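Local coordinates for protein diguanylate cyclase (Pseudomonas aeruginosa, PDB 5M3C) that joins a GGDEF domain of the diguanylate cyclase family to an EAL domain, holding guanosine-5'-triphosphate with a calcium ion in the first and a second calcium ion in the other, at residues D6-L11 with V78-G83; L38-D43 with F86-P91; R297-I302 with Q327-D332. All coordinates share one frame; numbering follows the deposited sequence.

Interaction 1 (D6-L11 with V78-G83). With GTP (guanosine-5'-triphosphate), chain I.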
loop_
_atom_site.group_PDB
_atom_site.type_symbol
_atom_site.label_atom_id
_atom_site.label_comp_id
_atom_site.label_asym_id
_atom_site.label_seq_id
_atom_site.Cartn_x
_atom_site.Cartn_y
_atom_site.Cartn_z
ATOM N N ASP B 6 -37.789 23.554 -10.966
ATOM C CA ASP B 6 -36.816 23.090 -11.948
ATOM C C ASP B 6 -37.506 22.131 -12.907
ATOM O O ASP B 6 -38.093 21.147 -12.473
ATOM C CB ASP B 6 -35.648 22.382 -11.260
ATOM C CG ASP B 6 -34.586 21.908 -12.242
ATOM O OD1 ASP B 6 -34.333 22.615 -13.240
ATOM O OD2 ASP B 6 -33.997 20.830 -12.014
ATOM N N PRO B 7 -37.444 22.414 -14.218
ATOM C CA PRO B 7 -38.158 21.563 -15.169
ATOM C C PRO B 7 -37.684 20.111 -15.135
ATOM O O PRO B 7 -38.485 19.202 -14.921
ATOM C CB PRO B 7 -37.841 22.201 -16.529
ATOM C CG PRO B 7 -37.398 23.592 -16.223
ATOM C CD PRO B 7 -36.727 23.514 -14.887
ATOM N N LEU B 8 -36.384 19.908 -15.325
ATOM C CA LEU B 8 -35.815 18.570 -15.454
ATOM C C LEU B 8 -36.078 17.686 -14.230
ATOM O O LEU B 8 -36.549 16.558 -14.370
ATOM C CB LEU B 8 -34.311 18.676 -15.738
ATOM C CG LEU B 8 -33.482 17.399 -15.929
ATOM C CD1 LEU B 8 -32.761 17.021 -14.644
ATOM C CD2 LEU B 8 -34.322 16.236 -16.442
ATOM N N THR B 9 -35.785 18.191 -13.036
ATOM C CA THR B 9 -35.913 17.381 -11.820
ATOM C C THR B 9 -37.282 17.498 -11.156
ATOM O O THR B 9 -37.643 16.669 -10.318
ATOM C CB THR B 9 -34.853 17.757 -10.769
ATOM O OG1 THR B 9 -34.907 19.164 -10.507
ATOM C CG2 THR B 9 -33.467 17.387 -11.252
ATOM N N GLY B 10 -38.034 18.530 -11.523
ATOM C CA GLY B 10 -39.324 18.802 -10.895
ATOM C C GLY B 10 -39.172 19.382 -9.500
ATOM O O GLY B 10 -40.157 19.568 -8.787
ATOM N N LEU B 11 -37.933 19.668 -9.111
ATOM C CA LEU B 11 -37.640 20.222 -7.790
ATOM C C LEU B 11 -37.783 21.738 -7.762
ATOM O O LEU B 11 -37.632 22.402 -8.787
ATOM C CB LEU B 11 -36.220 19.851 -7.359
ATOM C CG LEU B 11 -36.070 18.754 -6.304
ATOM C CD1 LEU B 11 -36.998 17.577 -6.569
ATOM C CD2 LEU B 11 -34.617 18.306 -6.246
ATOM N N VAL B 78 -36.396 20.056 -0.302
ATOM C CA VAL B 78 -35.196 19.864 -1.110
ATOM C C VAL B 78 -35.326 20.657 -2.399
ATOM O O VAL B 78 -36.359 20.599 -3.061
ATOM C CB VAL B 78 -34.999 18.387 -1.497
ATOM C CG1 VAL B 78 -33.630 18.183 -2.129
ATOM C CG2 VAL B 78 -35.165 17.492 -0.283
ATOM N N ALA B 79 -34.276 21.384 -2.762
ATOM C CA ALA B 79 -34.320 22.218 -3.955
ATOM C C ALA B 79 -33.064 22.046 -4.788
ATOM O O ALA B 79 -32.003 21.717 -4.265
ATOM C CB ALA B 79 -34.487 23.676 -3.562
ATOM N N ARG B 80 -33.187 22.257 -6.093
ATOM C CA ARG B 80 -32.012 22.348 -6.942
ATOM C C ARG B 80 -31.571 23.808 -7.007
ATOM O O ARG B 80 -32.280 24.660 -7.542
ATOM C CB ARG B 80 -32.277 21.796 -8.350
ATOM C CG ARG B 80 -31.235 22.234 -9.370
ATOM C CD ARG B 80 -30.698 21.093 -10.221
ATOM N NE ARG B 80 -31.250 21.080 -11.574
ATOM C CZ ARG B 80 -30.553 20.778 -12.671
ATOM N NH1 ARG B 80 -31.145 20.790 -13.859
ATOM N NH2 ARG B 80 -29.264 20.475 -12.590
ATOM N N LEU B 81 -30.402 24.089 -6.440
ATOM C CA LEU B 81 -29.822 25.425 -6.493
ATOM C C LEU B 81 -29.396 25.755 -7.914
ATOM O O LEU B 81 -29.561 26.881 -8.379
ATOM C CB LEU B 81 -28.608 25.518 -5.569
ATOM C CG LEU B 81 -28.016 26.918 -5.409
ATOM C CD1 LEU B 81 -29.041 27.864 -4.808
ATOM C CD2 LEU B 81 -26.767 26.881 -4.547
ATOM N N GLY B 82 -28.844 24.756 -8.595
ATOM C CA GLY B 82 -28.399 24.909 -9.972
ATOM C C GLY B 82 -27.217 24.004 -10.258
ATOM O O GLY B 82 -26.368 23.785 -9.389
ATOM N N GLY B 83 -27.158 23.482 -11.479
ATOM C CA GLY B 83 -26.099 22.557 -11.867
ATOM C C GLY B 83 -26.243 21.241 -11.129
ATOM O O GLY B 83 -27.345 20.710 -10.999
HETATM P PG GTP I . -16.227 18.148 -7.850
HETATM O O1G GTP I . -14.941 18.928 -7.725
HETATM O O2G GTP I . -16.322 16.942 -6.947
HETATM O O3G GTP I . -17.472 19.001 -7.851
HETATM O O3B GTP I . -16.177 17.468 -9.310
HETATM P PB GTP I . -17.221 17.871 -10.468
HETATM O O1B GTP I . -16.723 17.304 -11.776
HETATM O O2B GTP I . -18.618 17.536 -10.001
HETATM O O3A GTP I . -17.018 19.470 -10.502
HETATM P PA GTP I . -18.180 20.488 -10.958
HETATM O O1A GTP I . -17.529 21.714 -11.553
HETATM O O2A GTP I . -19.177 20.636 -9.831
HETATM O "O5'" GTP I . -18.888 19.686 -12.147
HETATM C "C5'" GTP I . -20.286 19.831 -12.331
HETATM C "C4'" GTP I . -20.693 18.918 -13.469
HETATM O "O4'" GTP I . -22.111 18.753 -13.466
HETATM C "C3'" GTP I . -20.292 19.504 -14.818
HETATM O "O3'" GTP I . -19.463 18.591 -15.542
HETATM C "C2'" GTP I . -21.601 19.739 -15.542
HETATM O "O2'" GTP I . -21.517 19.414 -16.931
HETATM C "C1'" GTP I . -22.565 18.822 -14.815
HETATM N N9 GTP I . -23.942 19.342 -14.910
HETATM C C8 GTP I . -24.402 20.495 -14.397
HETATM N N7 GTP I . -25.721 20.643 -14.690
HETATM C C5 GTP I . -26.106 19.568 -15.401
HETATM C C6 GTP I . -27.355 19.086 -16.026
HETATM O O6 GTP I . -28.402 19.759 -15.946
HETATM N N1 GTP I . -27.331 17.911 -16.674
HETATM C C2 GTP I . -26.211 17.169 -16.768
HETATM N N2 GTP I . -26.257 15.991 -17.438
HETATM N N3 GTP I . -25.033 17.551 -16.220
HETATM C C4 GTP I . -24.927 18.714 -15.541
#
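Asp-6 and Arg-80 meet in a lopsided salt bridge in which a single carboxylate oxygen does most of the work. Arg-80 NE lies 2.8 Å from Asp-6 OD2 and approaches from above the carboxylate plane, while Arg-80 NH1 adds a weak second bond to the same oxygen. The two flat groups are turned 55° apart, so they do not pair side by side. Arg-80 CG stands anti to the backbone N (chi1 163°) and the chain then bends at chi2 and chi3, which carries NE to Asp-6 and NH2 to a bond with Gly-83 O. Thr-9 lies beside the pair: its backbone N bonds weakly to Asp-6 OD2, and its CG2 lies over one face of the guanidinium. GTP O6 lies at the guanidinium edge, 3.5 Å from Arg-80 NH2.

The apolar end is the tightly packed part. Buried Leu-11 sets CG 3.7 Å from the carbonyl O of Val-78 and its CD2 against Val-78 CG1. Toward solvent the contact thins to Leu-8, whose CD1 approaches Arg-80 NH1 obliquely at 4.2 Å.

The Asp-x-Leu-Thr turn, a family hallmark, is thus tied to the strand leading into the GGDEF signature. Helix 54-70 backs the contact, Ala-65 against Thr-9 and Leu-11 and Leu-61 against Arg-80; strand 85-90 receives Leu-11 on Phe-86, and helix 14-31 packs Phe-17 on Ala-79.

Interaction 2 (L38-D43 with F86-P91). With CA (calcium ion), chain G; GTP (guanosine-5'-triphosphate), chain I.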
loop_
_atom_site.group_PDB
_atom_site.type_symbol
_atom_site.label_atom_id
_atom_site.label_comp_id
_atom_site.label_asym_id
_atom_site.label_seq_id
_atom_site.Cartn_x
_atom_site.Cartn_y
_atom_site.Cartn_z
ATOM N N LEU B 38 -28.617 22.685 4.318
ATOM C CA LEU B 38 -27.612 21.736 3.847
ATOM C C LEU B 38 -27.293 21.959 2.377
ATOM O O LEU B 38 -28.193 22.030 1.542
ATOM C CB LEU B 38 -28.086 20.294 4.059
ATOM C CG LEU B 38 -27.920 19.727 5.475
ATOM C CD1 LEU B 38 -28.635 20.595 6.499
ATOM C CD2 LEU B 38 -28.426 18.296 5.557
ATOM N N PHE B 39 -26.002 22.063 2.072
ATOM C CA PHE B 39 -25.528 22.249 0.704
ATOM C C PHE B 39 -24.909 20.959 0.180
ATOM O O PHE B 39 -23.920 20.469 0.736
ATOM C CB PHE B 39 -24.485 23.363 0.662
ATOM C CG PHE B 39 -24.350 24.015 -0.681
ATOM C CD1 PHE B 39 -23.816 23.322 -1.751
ATOM C CD2 PHE B 39 -24.753 25.326 -0.870
ATOM C CE1 PHE B 39 -23.691 23.923 -2.988
ATOM C CE2 PHE B 39 -24.632 25.933 -2.103
ATOM C CZ PHE B 39 -24.099 25.231 -3.165
ATOM N N ILE B 40 -25.488 20.418 -0.890
ATOM C CA ILE B 40 -25.032 19.143 -1.448
ATOM C C ILE B 40 -24.556 19.280 -2.890
ATOM O O ILE B 40 -25.335 19.610 -3.776
ATOM C CB ILE B 40 -26.149 18.087 -1.426
ATOM C CG1 ILE B 40 -26.573 17.791 0.016
ATOM C CG2 ILE B 40 -25.684 16.820 -2.128
ATOM C CD1 ILE B 40 -27.700 16.786 0.128
ATOM N N ASP B 41 -23.278 18.996 -3.119
ATOM C CA ASP B 41 -22.681 19.103 -4.445
ATOM C C ASP B 41 -22.179 17.735 -4.898
ATOM O O ASP B 41 -21.315 17.142 -4.253
ATOM C CB ASP B 41 -21.529 20.110 -4.410
ATOM C CG ASP B 41 -20.985 20.433 -5.791
ATOM O OD1 ASP B 41 -20.942 19.525 -6.646
ATOM O OD2 ASP B 41 -20.588 21.596 -6.020
ATOM N N LEU B 42 -22.723 17.233 -6.002
ATOM C CA LEU B 42 -22.349 15.912 -6.500
ATOM C C LEU B 42 -20.839 15.813 -6.679
ATOM O O LEU B 42 -20.187 16.788 -7.049
ATOM C CB LEU B 42 -23.060 15.606 -7.823
ATOM C CG LEU B 42 -24.585 15.453 -7.758
ATOM C CD1 LEU B 42 -25.137 14.927 -9.075
ATOM C CD2 LEU B 42 -25.002 14.540 -6.612
ATOM N N ASP B 43 -20.291 14.630 -6.411
ATOM C CA ASP B 43 -18.849 14.400 -6.498
ATOM C C ASP B 43 -18.412 13.938 -7.888
ATOM O O ASP B 43 -18.955 12.979 -8.435
ATOM C CB ASP B 43 -18.413 13.363 -5.462
ATOM C CG ASP B 43 -18.380 13.921 -4.055
ATOM O OD1 ASP B 43 -17.985 15.095 -3.887
ATOM O OD2 ASP B 43 -18.736 13.183 -3.114
ATOM N N PHE B 86 -27.524 20.757 -5.044
ATOM C CA PHE B 86 -28.828 20.755 -4.398
ATOM C C PHE B 86 -28.706 21.425 -3.042
ATOM O O PHE B 86 -27.651 21.373 -2.405
ATOM C CB PHE B 86 -29.338 19.327 -4.218
ATOM C CG PHE B 86 -29.434 18.554 -5.499
ATOM C CD1 PHE B 86 -28.329 17.891 -6.006
ATOM C CD2 PHE B 86 -30.627 18.494 -6.200
ATOM C CE1 PHE B 86 -28.411 17.181 -7.187
ATOM C CE2 PHE B 86 -30.717 17.787 -7.383
ATOM C CZ PHE B 86 -29.606 17.129 -7.879
ATOM N N ILE B 87 -29.787 22.057 -2.603
ATOM C CA ILE B 87 -29.804 22.723 -1.313
ATOM C C ILE B 87 -31.044 22.305 -0.542
ATOM O O ILE B 87 -32.114 22.107 -1.121
ATOM C CB ILE B 87 -29.740 24.255 -1.469
ATOM C CG1 ILE B 87 -29.330 24.898 -0.143
ATOM C CG2 ILE B 87 -31.068 24.802 -1.975
ATOM C CD1 ILE B 87 -28.666 26.248 -0.303
ATOM N N ILE B 88 -30.887 22.159 0.769
ATOM C CA ILE B 88 -31.926 21.583 1.607
ATOM C C ILE B 88 -32.168 22.422 2.853
ATOM O O ILE B 88 -31.243 23.025 3.398
ATOM C CB ILE B 88 -31.546 20.153 2.033
ATOM C CG1 ILE B 88 -31.404 19.262 0.799
ATOM C CG2 ILE B 88 -32.589 19.573 2.976
ATOM C CD1 ILE B 88 -30.778 17.916 1.088
ATOM N N LEU B 89 -33.420 22.446 3.301
ATOM C CA LEU B 89 -33.818 23.233 4.459
ATOM C C LEU B 89 -34.510 22.334 5.480
ATOM O O LEU B 89 -35.388 21.545 5.133
ATOM C CB LEU B 89 -34.738 24.379 4.013
ATOM C CG LEU B 89 -35.254 25.430 5.011
ATOM C CD1 LEU B 89 -36.656 25.084 5.489
ATOM C CD2 LEU B 89 -34.317 25.638 6.192
ATOM N N LEU B 90 -34.082 22.444 6.732
ATOM C CA LEU B 90 -34.700 21.726 7.840
ATOM C C LEU B 90 -35.243 22.753 8.829
ATOM O O LEU B 90 -34.510 23.239 9.695
ATOM C CB LEU B 90 -33.684 20.801 8.511
ATOM C CG LEU B 90 -32.948 19.838 7.571
ATOM C CD1 LEU B 90 -31.881 19.068 8.331
ATOM C CD2 LEU B 90 -33.909 18.877 6.887
ATOM N N PRO B 91 -36.538 23.084 8.695
ATOM C CA PRO B 91 -37.207 24.217 9.339
ATOM C C PRO B 91 -37.378 24.045 10.838
ATOM O O PRO B 91 -37.043 24.945 11.612
ATOM C CB PRO B 91 -38.588 24.258 8.663
ATOM C CG PRO B 91 -38.591 23.189 7.622
ATOM C CD PRO B 91 -37.488 22.240 7.958
HETATM CA CA CA G . -19.686 18.686 -8.306
HETATM P PG GTP I . -16.227 18.148 -7.850
HETATM O O1G GTP I . -14.941 18.928 -7.725
HETATM O O2G GTP I . -16.322 16.942 -6.947
HETATM O O3G GTP I . -17.472 19.001 -7.851
HETATM O O3B GTP I . -16.177 17.468 -9.310
HETATM P PB GTP I . -17.221 17.871 -10.468
HETATM O O1B GTP I . -16.723 17.304 -11.776
HETATM O O2B GTP I . -18.618 17.536 -10.001
HETATM O O3A GTP I . -17.018 19.470 -10.502
HETATM P PA GTP I . -18.180 20.488 -10.958
HETATM O O1A GTP I . -17.529 21.714 -11.553
HETATM O O2A GTP I . -19.177 20.636 -9.831
HETATM O "O5'" GTP I . -18.888 19.686 -12.147
HETATM C "C5'" GTP I . -20.286 19.831 -12.331
HETATM C "C4'" GTP I . -20.693 18.918 -13.469
HETATM O "O4'" GTP I . -22.111 18.753 -13.466
HETATM C "C3'" GTP I . -20.292 19.504 -14.818
HETATM O "O3'" GTP I . -19.463 18.591 -15.542
HETATM C "C2'" GTP I . -21.601 19.739 -15.542
HETATM O "O2'" GTP I . -21.517 19.414 -16.931
HETATM C "C1'" GTP I . -22.565 18.822 -14.815
HETATM N N9 GTP I . -23.942 19.342 -14.910
HETATM C C8 GTP I . -24.402 20.495 -14.397
HETATM N N7 GTP I . -25.721 20.643 -14.690
HETATM C C5 GTP I . -26.106 19.568 -15.401
HETATM C C6 GTP I . -27.355 19.086 -16.026
HETATM O O6 GTP I . -28.402 19.759 -15.946
HETATM N N1 GTP I . -27.331 17.911 -16.674
HETATM C C2 GTP I . -26.211 17.169 -16.768
HETATM N N2 GTP I . -26.257 15.991 -17.438
HETATM N N3 GTP I . -25.033 17.551 -16.220
HETATM C C4 GTP I . -24.927 18.714 -15.541
#
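Leu-38 and Ile-88 exchange two backbone hydrogen bonds, as do Ile-40 and Phe-86, and these four bonds hold the antiparallel strands together. Leu-38 N to Ile-88 O and Ile-40 N to Phe-86 O both measure 2.8 Å. Phe-39 and Ile-87 form the non-hydrogen-bonded pair between them.

Around this backbone the side chains sort by face. On one, Leu-38 CB rests 4.0 Å from Ile-88 CB, the Leu-38 and Leu-90 side chains cross at an angle and touch through their CD1 methyls, and the CD1 methyls of Ile-40 and Ile-88 meet diagonally. Leu-42 extends the row by bringing CG to the edge of the Phe-86 ring, 4.2 Å from CE1. Ile-40 and Leu-38 also lean on strand 119-132. On the other face Ile-87 CD1 lies 4.1 Å from Phe-39 CD2; with CG1 anti to the backbone N (chi1 -163°), the Ile-87 branch extends to the phenyl ring. Helix 139-155 packs over this pair through Met-150 and Val-143.

Beyond the paired residues, strand 38-43 runs to calcium. Asp-41 OD1 binds the ion at 2.2 Å and Leu-42 O at 2.3 Å, joined by Asp-84 and three GTP phosphate oxygens. Asp-43 OD1 forms a salt bridge with Lys-154. The chemistry therefore changes along one strand, from backbone bonds and apolar packing that place it in the sheet to oxygen ligands that hold the metal and its triphosphate, consistent with a nucleotide-binding site at the end of a strand whose earlier residues are buried in an apolar core.

Interaction 3 (R297-I302 with Q327-D332). With CA (calcium ion), chain H.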
loop_
_atom_site.group_PDB
_atom_site.type_symbol
_atom_site.label_atom_id
_atom_site.label_comp_id
_atom_site.label_asym_id
_atom_site.label_seq_id
_atom_site.Cartn_x
_atom_site.Cartn_y
_atom_site.Cartn_z
ATOM N N ARG B 297 22.091 13.528 -20.265
ATOM C CA ARG B 297 22.204 14.743 -19.463
ATOM C C ARG B 297 21.015 14.960 -18.514
ATOM O O ARG B 297 21.109 15.756 -17.579
ATOM C CB ARG B 297 22.366 15.960 -20.381
ATOM N N LEU B 298 19.908 14.256 -18.747
ATOM C CA LEU B 298 18.686 14.457 -17.957
ATOM C C LEU B 298 18.354 13.290 -17.015
ATOM O O LEU B 298 18.351 12.122 -17.419
ATOM C CB LEU B 298 17.497 14.710 -18.891
ATOM C CG LEU B 298 16.104 14.730 -18.253
ATOM C CD1 LEU B 298 15.838 16.051 -17.546
ATOM C CD2 LEU B 298 15.041 14.468 -19.308
ATOM N N GLN B 299 18.056 13.622 -15.760
ATOM C CA GLN B 299 17.671 12.624 -14.764
ATOM C C GLN B 299 16.263 12.882 -14.231
ATOM O O GLN B 299 15.922 14.009 -13.854
ATOM C CB GLN B 299 18.666 12.612 -13.600
ATOM C CG GLN B 299 18.220 11.773 -12.412
ATOM C CD GLN B 299 19.263 11.718 -11.312
ATOM O OE1 GLN B 299 20.436 11.451 -11.571
ATOM N NE2 GLN B 299 18.840 11.962 -10.075
ATOM N N LEU B 300 15.452 11.828 -14.195
ATOM C CA LEU B 300 14.086 11.921 -13.685
ATOM C C LEU B 300 13.972 11.281 -12.309
ATOM O O LEU B 300 14.142 10.070 -12.164
ATOM C CB LEU B 300 13.108 11.247 -14.646
ATOM C CG LEU B 300 13.048 11.854 -16.046
ATOM C CD1 LEU B 300 12.200 10.986 -16.961
ATOM C CD2 LEU B 300 12.514 13.277 -15.998
ATOM N N GLU B 301 13.687 12.102 -11.302
ATOM C CA GLU B 301 13.534 11.617 -9.935
ATOM C C GLU B 301 12.087 11.225 -9.689
ATOM O O GLU B 301 11.175 11.963 -10.043
ATOM C CB GLU B 301 13.953 12.694 -8.930
ATOM C CG GLU B 301 15.442 13.010 -8.924
ATOM C CD GLU B 301 15.807 14.092 -7.925
ATOM O OE1 GLU B 301 14.918 14.525 -7.160
ATOM O OE2 GLU B 301 16.982 14.511 -7.901
ATOM N N ILE B 302 11.875 10.063 -9.083
ATOM C CA ILE B 302 10.524 9.610 -8.777
ATOM C C ILE B 302 10.433 9.183 -7.318
ATOM O O ILE B 302 11.277 8.439 -6.829
ATOM C CB ILE B 302 10.099 8.443 -9.688
ATOM C CG1 ILE B 302 10.544 8.717 -11.128
ATOM C CG2 ILE B 302 8.593 8.237 -9.612
ATOM C CD1 ILE B 302 10.021 7.723 -12.142
ATOM N N GLN B 327 18.391 9.266 -17.127
ATOM C CA GLN B 327 18.659 8.576 -15.872
ATOM C C GLN B 327 17.410 8.530 -14.999
ATOM O O GLN B 327 16.544 9.403 -15.089
ATOM C CB GLN B 327 19.813 9.249 -15.126
ATOM C CG GLN B 327 21.127 9.216 -15.891
ATOM C CD GLN B 327 22.316 9.565 -15.024
ATOM O OE1 GLN B 327 22.211 10.369 -14.097
ATOM N NE2 GLN B 327 23.461 8.962 -15.321
ATOM N N LEU B 328 17.322 7.499 -14.163
ATOM C CA LEU B 328 16.206 7.349 -13.239
ATOM C C LEU B 328 16.699 7.286 -11.804
ATOM O O LEU B 328 17.714 6.652 -11.510
ATOM C CB LEU B 328 15.412 6.088 -13.565
ATOM C CG LEU B 328 14.712 6.088 -14.922
ATOM C CD1 LEU B 328 13.949 4.786 -15.107
ATOM C CD2 LEU B 328 13.778 7.282 -15.057
ATOM N N ALA B 329 15.968 7.947 -10.913
ATOM C CA ALA B 329 16.347 8.013 -9.509
ATOM C C ALA B 329 15.142 7.820 -8.604
ATOM O O ALA B 329 14.045 8.296 -8.896
ATOM C CB ALA B 329 17.014 9.346 -9.208
ATOM N N ILE B 330 15.357 7.116 -7.502
ATOM C CA ILE B 330 14.332 6.952 -6.492
ATOM C C ILE B 330 14.542 8.010 -5.407
ATOM O O ILE B 330 15.612 8.096 -4.790
ATOM C CB ILE B 330 14.346 5.526 -5.905
ATOM C CG1 ILE B 330 13.105 5.280 -5.050
ATOM C CG2 ILE B 330 15.603 5.284 -5.092
ATOM C CD1 ILE B 330 11.863 5.012 -5.868
ATOM N N ASP B 331 13.511 8.821 -5.196
ATOM C CA ASP B 331 13.582 9.966 -4.299
ATOM C C ASP B 331 12.944 9.628 -2.956
ATOM O O ASP B 331 12.080 8.754 -2.876
ATOM C CB ASP B 331 12.859 11.157 -4.932
ATOM C CG ASP B 331 13.377 12.496 -4.435
ATOM O OD1 ASP B 331 14.302 12.521 -3.595
ATOM O OD2 ASP B 331 12.856 13.532 -4.897
ATOM N N ASP B 332 13.379 10.325 -1.909
ATOM C CA ASP B 332 12.855 10.124 -0.559
ATOM C C ASP B 332 12.849 8.646 -0.180
ATOM O O ASP B 332 11.791 8.078 0.093
ATOM C CB ASP B 332 11.430 10.677 -0.454
ATOM C CG ASP B 332 11.298 12.074 -1.026
ATOM O OD1 ASP B 332 12.143 12.934 -0.708
ATOM O OD2 ASP B 332 10.340 12.314 -1.788
HETATM CA CA CA H . 13.964 15.560 -5.559
#
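Two neighbouring parallel strands of the EAL-domain barrel, carrying Glu-301 and Asp-331, meet here and supply half of the protein ligands of a calcium site. Glu-301 OE1 binds the ion at 2.1 Å and Asp-331 OD2 at 2.4 Å; Glu-210 and Asn-269 complete the set of protein ligands. The two coordinating oxygens stand 3.2 Å apart, held close by the shared metal, and their carboxylate planes are turned 70° against each other. Glu-301 reaches the ion on an extended chain, with CG anti to its carbonyl carbon (chi1 -68°), whereas the shorter Asp-331 approaches from the next strand. The second oxygen of Glu-301, OE2, makes a salt bridge with Lys-352, a second-shell contact that would limit rotation of the carboxylate.

Five backbone hydrogen bonds fix the strands. They alternate in direction in the usual parallel manner: Gln-327 N to Leu-298 O, 2.9 Å; Leu-300 N to Gln-327 O, 2.8 Å; then Ala-329 N to Leu-300 O, Ile-302 N to Ala-329 O and finally Asp-331 N to Ile-302 O.

Side chains divide between the faces. With Glu-301 lie Gln-299, Gln-327 and the small Ala-329, whose CB is 4.0 Å from Glu-301 CG. On the opposite face Leu-300 CB meets Leu-328 CD2 at 4.0 Å, and Leu-321 and Leu-318 of helix 312-324 pack over this side. That helix connects the strands, making a beta-alpha-beta crossover of the TIM-barrel kind, with metal ligands at the C-terminal ends of the strands as is typical of EAL domains.

Interactions 1 and 2 belong to one sheet in the GGDEF domain, where strands 77-82 and 85-90 are neighbours and strand 35-43 continues the row. Their centres are 11 Å apart, their segments alternate along the chain, and they touch directly: Ala-79 O and Ile-87 N are probably hydrogen-bonded, and Leu-81 packs on Phe-39. Both reach GTP, from its base side in interaction 1 and its phosphate side in interaction 2. Interaction 3 follows later in the chain, in the EAL domain, with its centre about 46 Å from that of interaction 2 and 51 Å from that of interaction 1. The two calcium sites thus rest on separate strand frameworks within one polypeptide.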